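Putative nucleoside-diphosphate-sugar epimerase (Staphylococcus aureus subsp. aureus, PDB 3E48) is of unknown function but is probably a nucleotide-sugar epimerase-like protein with an NAD(P)-binding Rossmann fold. Local coordinates at residues K205-I210 and Q271-F276. Residues are numbered along the deposited sequence; the frame is centred on the assembly and turned at random.
Sequences KELAAI and QTLQSF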
ATOM      1  N   LYS B 205     -27.947  -3.938  -9.203  1.00 16.91           N
ATOM      2  CA  LYS B 205     -29.334  -4.204  -9.557  1.00 16.47           C
ATOM      3  C   LYS B 205     -30.215  -4.038  -8.318  1.00 17.40           C
ATOM      4  O   LYS B 205     -31.288  -3.432  -8.384  1.00 17.27           O
ATOM      5  CB  LYS B 205     -29.455  -5.620 -10.122  1.00 26.15           C
ATOM      6  CG  LYS B 205     -30.685  -5.851 -10.972  1.00 31.27           C
ATOM      7  CD  LYS B 205     -30.606  -7.192 -11.687  1.00 30.29           C
ATOM      8  CE  LYS B 205     -29.439  -7.238 -12.665  1.00 34.21           C
ATOM      9  NZ  LYS B 205     -29.580  -6.233 -13.758  1.00 35.58           N
ATOM     10  N   GLU B 206     -29.760  -4.570  -7.186  1.00 15.94           N
ATOM     11  CA  GLU B 206     -30.513  -4.454  -5.937  1.00 11.53           C
ATOM     12  C   GLU B 206     -30.500  -3.003  -5.473  1.00 16.64           C
ATOM     13  O   GLU B 206     -31.492  -2.500  -4.946  1.00 16.50           O
ATOM     14  CB  GLU B 206     -29.897  -5.332  -4.844  1.00 15.61           C
ATOM     15  CG  GLU B 206     -30.008  -6.822  -5.097  1.00 26.13           C
ATOM     16  CD  GLU B 206     -29.205  -7.630  -4.098  1.00 34.17           C
ATOM     17  OE1 GLU B 206     -27.984  -7.387  -3.987  1.00 26.60           O
ATOM     18  OE2 GLU B 206     -29.788  -8.512  -3.432  1.00 43.49           O
ATOM     19  N   LEU B 207     -29.369  -2.333  -5.666  1.00 15.26           N
ATOM     20  CA  LEU B 207     -29.257  -0.942  -5.260  1.00 11.94           C
ATOM     21  C   LEU B 207     -30.319  -0.123  -5.992  1.00 12.72           C
ATOM     22  O   LEU B 207     -31.014   0.691  -5.390  1.00 13.34           O
ATOM     23  CB  LEU B 207     -27.869  -0.391  -5.594  1.00 16.76           C
ATOM     24  CG  LEU B 207     -27.253   0.605  -4.608  1.00 24.43           C
ATOM     25  CD1 LEU B 207     -26.051   1.256  -5.269  1.00 17.13           C
ATOM     26  CD2 LEU B 207     -28.258   1.664  -4.195  1.00 26.53           C
ATOM     27  N   ALA B 208     -30.443  -0.345  -7.297  1.00 14.13           N
ATOM     28  CA  ALA B 208     -31.422   0.386  -8.091  1.00 15.18           C
ATOM     29  C   ALA B 208     -32.845   0.100  -7.608  1.00 18.92           C
ATOM     30  O   ALA B 208     -33.674   1.008  -7.536  1.00 21.06           O
ATOM     31  CB  ALA B 208     -31.277   0.020  -9.569  1.00 17.98           C
ATOM     32  N   ALA B 209     -33.123  -1.157  -7.278  1.00 15.92           N
ATOM     33  CA  ALA B 209     -34.449  -1.549  -6.799  1.00 18.59           C
ATOM     34  C   ALA B 209     -34.768  -0.856  -5.472  1.00 21.06           C
ATOM     35  O   ALA B 209     -35.894  -0.414  -5.251  1.00 15.34           O
ATOM     36  CB  ALA B 209     -34.525  -3.066  -6.638  1.00 14.28           C
ATOM     37  N   ILE B 210     -33.770  -0.764  -4.596  1.00 14.82           N
ATOM     38  CA  ILE B 210     -33.931  -0.108  -3.301  1.00 16.43           C
ATOM     39  C   ILE B 210     -34.257   1.370  -3.496  1.00 16.22           C
ATOM     40  O   ILE B 210     -35.203   1.899  -2.906  1.00 15.19           O
ATOM     41  CB  ILE B 210     -32.634  -0.190  -2.454  1.00 10.64           C
ATOM     42  CG1 ILE B 210     -32.283  -1.647  -2.164  1.00 21.24           C
ATOM     43  CG2 ILE B 210     -32.812   0.575  -1.147  1.00 11.40           C
ATOM     44  CD1 ILE B 210     -33.277  -2.334  -1.281  1.00 32.99           C
ATOM     45  N   GLN B 271     -27.290  -0.545  10.044  1.00  8.73           N
ATOM     46  CA  GLN B 271     -28.507  -0.059   9.416  1.00  7.47           C
ATOM     47  C   GLN B 271     -28.502  -0.350   7.918  1.00 11.35           C
ATOM     48  O   GLN B 271     -27.513  -0.091   7.231  1.00 10.13           O
ATOM     49  CB  GLN B 271     -28.662   1.445   9.640  1.00 11.00           C
ATOM     50  CG  GLN B 271     -30.008   1.974   9.181  1.00 11.42           C
ATOM     51  CD  GLN B 271     -30.183   3.455   9.444  1.00 12.47           C
ATOM     52  OE1 GLN B 271     -31.308   3.964   9.461  1.00 18.46           O
ATOM     53  NE2 GLN B 271     -29.075   4.160   9.641  1.00 10.84           N
ATOM     54  N   THR B 272     -29.606  -0.897   7.421  1.00  9.05           N
ATOM     55  CA  THR B 272     -29.746  -1.219   6.004  1.00  9.89           C
ATOM     56  C   THR B 272     -29.955   0.056   5.201  1.00 11.44           C
ATOM     57  O   THR B 272     -30.321   1.094   5.756  1.00 12.28           O
ATOM     58  CB  THR B 272     -30.975  -2.101   5.754  1.00  9.61           C
ATOM     59  OG1 THR B 272     -32.158  -1.350   6.068  1.00 12.15           O
ATOM     60  CG2 THR B 272     -30.924  -3.348   6.614  1.00 14.63           C
ATOM     61  N   LEU B 273     -29.739  -0.018   3.893  1.00  9.89           N
ATOM     62  CA  LEU B 273     -29.944   1.157   3.053  1.00  9.63           C
ATOM     63  C   LEU B 273     -31.422   1.563   3.071  1.00 11.96           C
ATOM     64  O   LEU B 273     -31.748   2.750   3.149  1.00 11.14           O
ATOM     65  CB  LEU B 273     -29.497   0.881   1.614  1.00  9.44           C
ATOM     66  CG  LEU B 273     -29.734   2.001   0.595  1.00 13.73           C
ATOM     67  CD1 LEU B 273     -29.091   3.300   1.070  1.00  9.73           C
ATOM     68  CD2 LEU B 273     -29.151   1.587  -0.744  1.00 15.72           C
ATOM     69  N   GLN B 274     -32.305   0.571   3.004  1.00 12.07           N
ATOM     70  CA  GLN B 274     -33.748   0.816   3.015  1.00 12.45           C
ATOM     71  C   GLN B 274     -34.136   1.639   4.243  1.00 13.87           C
ATOM     72  O   GLN B 274     -34.874   2.622   4.148  1.00 13.95           O
ATOM     73  CB  GLN B 274     -34.521  -0.508   3.044  1.00 15.15           C
ATOM     74  CG  GLN B 274     -34.155  -1.518   1.961  1.00 31.41           C
ATOM     75  CD  GLN B 274     -33.011  -2.441   2.365  1.00 30.49           C
ATOM     76  OE1 GLN B 274     -31.852  -2.028   2.427  1.00 28.68           O
ATOM     77  NE2 GLN B 274     -33.341  -3.700   2.644  1.00 33.13           N
ATOM     78  N   SER B 275     -33.633   1.216   5.396  1.00 14.55           N
ATOM     79  CA  SER B 275     -33.903   1.889   6.659  1.00 13.54           C
ATOM     80  C   SER B 275     -33.314   3.297   6.670  1.00 17.04           C
ATOM     81  O   SER B 275     -33.948   4.247   7.135  1.00 14.35           O
ATOM     82  CB  SER B 275     -33.311   1.078   7.811  1.00 10.00           C
ATOM     83  OG  SER B 275     -33.450   1.759   9.044  1.00 14.08           O
ATOM     84  N   PHE B 276     -32.095   3.422   6.157  1.00 12.83           N
ATOM     85  CA  PHE B 276     -31.408   4.702   6.105  1.00 12.08           C
ATOM     86  C   PHE B 276     -32.185   5.723   5.286  1.00 11.97           C
ATOM     87  O   PHE B 276     -32.333   6.876   5.692  1.00 14.58           O
ATOM     88  CB  PHE B 276     -30.008   4.513   5.514  1.00 10.72           C
ATOM     89  CG  PHE B 276     -29.234   5.789   5.361  1.00  9.10           C
ATOM     90  CD1 PHE B 276     -28.912   6.561   6.471  1.00 11.94           C
ATOM     91  CD2 PHE B 276     -28.830   6.222   4.102  1.00 13.52           C
ATOM     92  CE1 PHE B 276     -28.197   7.748   6.332  1.00 11.09           C
ATOM     93  CE2 PHE B 276     -28.114   7.407   3.951  1.00 15.75           C
ATOM     94  CZ  PHE B 276     -27.797   8.171   5.069  1.00 13.79           C
TER
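Ile210 N donates to Glu206 O (2.9 Å), a bond of the helical turn from which Ile210 reaches Leu273 and Gln274 of the short helix 273-277. The two branches of Ile210 divide the work. CG2, anti to the backbone N, meets the isopropyl end of Leu273, with Ile210 CG2 3.8 Å from Leu273 CG and about equally near its CD2. CG1, anti to the carbonyl carbon (chi1 -62°), carries CD1 to the bent chain of Gln274, where Ile210 CD1 lies 3.5 Å from Gln274 CG. Because that chain folds at chi2 (88°), its amide presents a flat face to the methyl, with Gln274 CD 3.7 Å from Ile210 CD1. One turn earlier, Leu207 crosses Leu273 at about a right angle, and the methyls Leu207 CD2 and Leu273 CD2 touch at 3.6 Å. Leu273 CD2 therefore serves two neighbours, Leu207 and the CG2 branch of Ile210. Both leucines also rest on Leu147 of helix 147-157, which extends this small apolar cluster, whereas Gln274 closes its exposed margin and touches Tyr202.

Polar groups fix the start of the second helix. Thr272 is its N-cap: Ser275 N donates to Thr272 OG1 (3.0 Å, N-H...O 159°), while Phe276 N bonds to Thr272 O (3.0 Å). Leu273 N is hydrogen-bonded to Tyr202 OH, tying the same first turn to strand 194-203. On the other helix, Glu206 OE1 forms a salt bridge with Arg168 NH1. All contacts between the segments are made by side chains, with Ile210 and Gln274 6.4 Å apart at their CA atoms. They join helix 204-215, directly after strand 194-203, to the N-capped helix 273-277 near the C-terminus, consistent with the C-terminal part of an extended short-chain dehydrogenase/reductase fold, as in NAD(P)-binding epimerases.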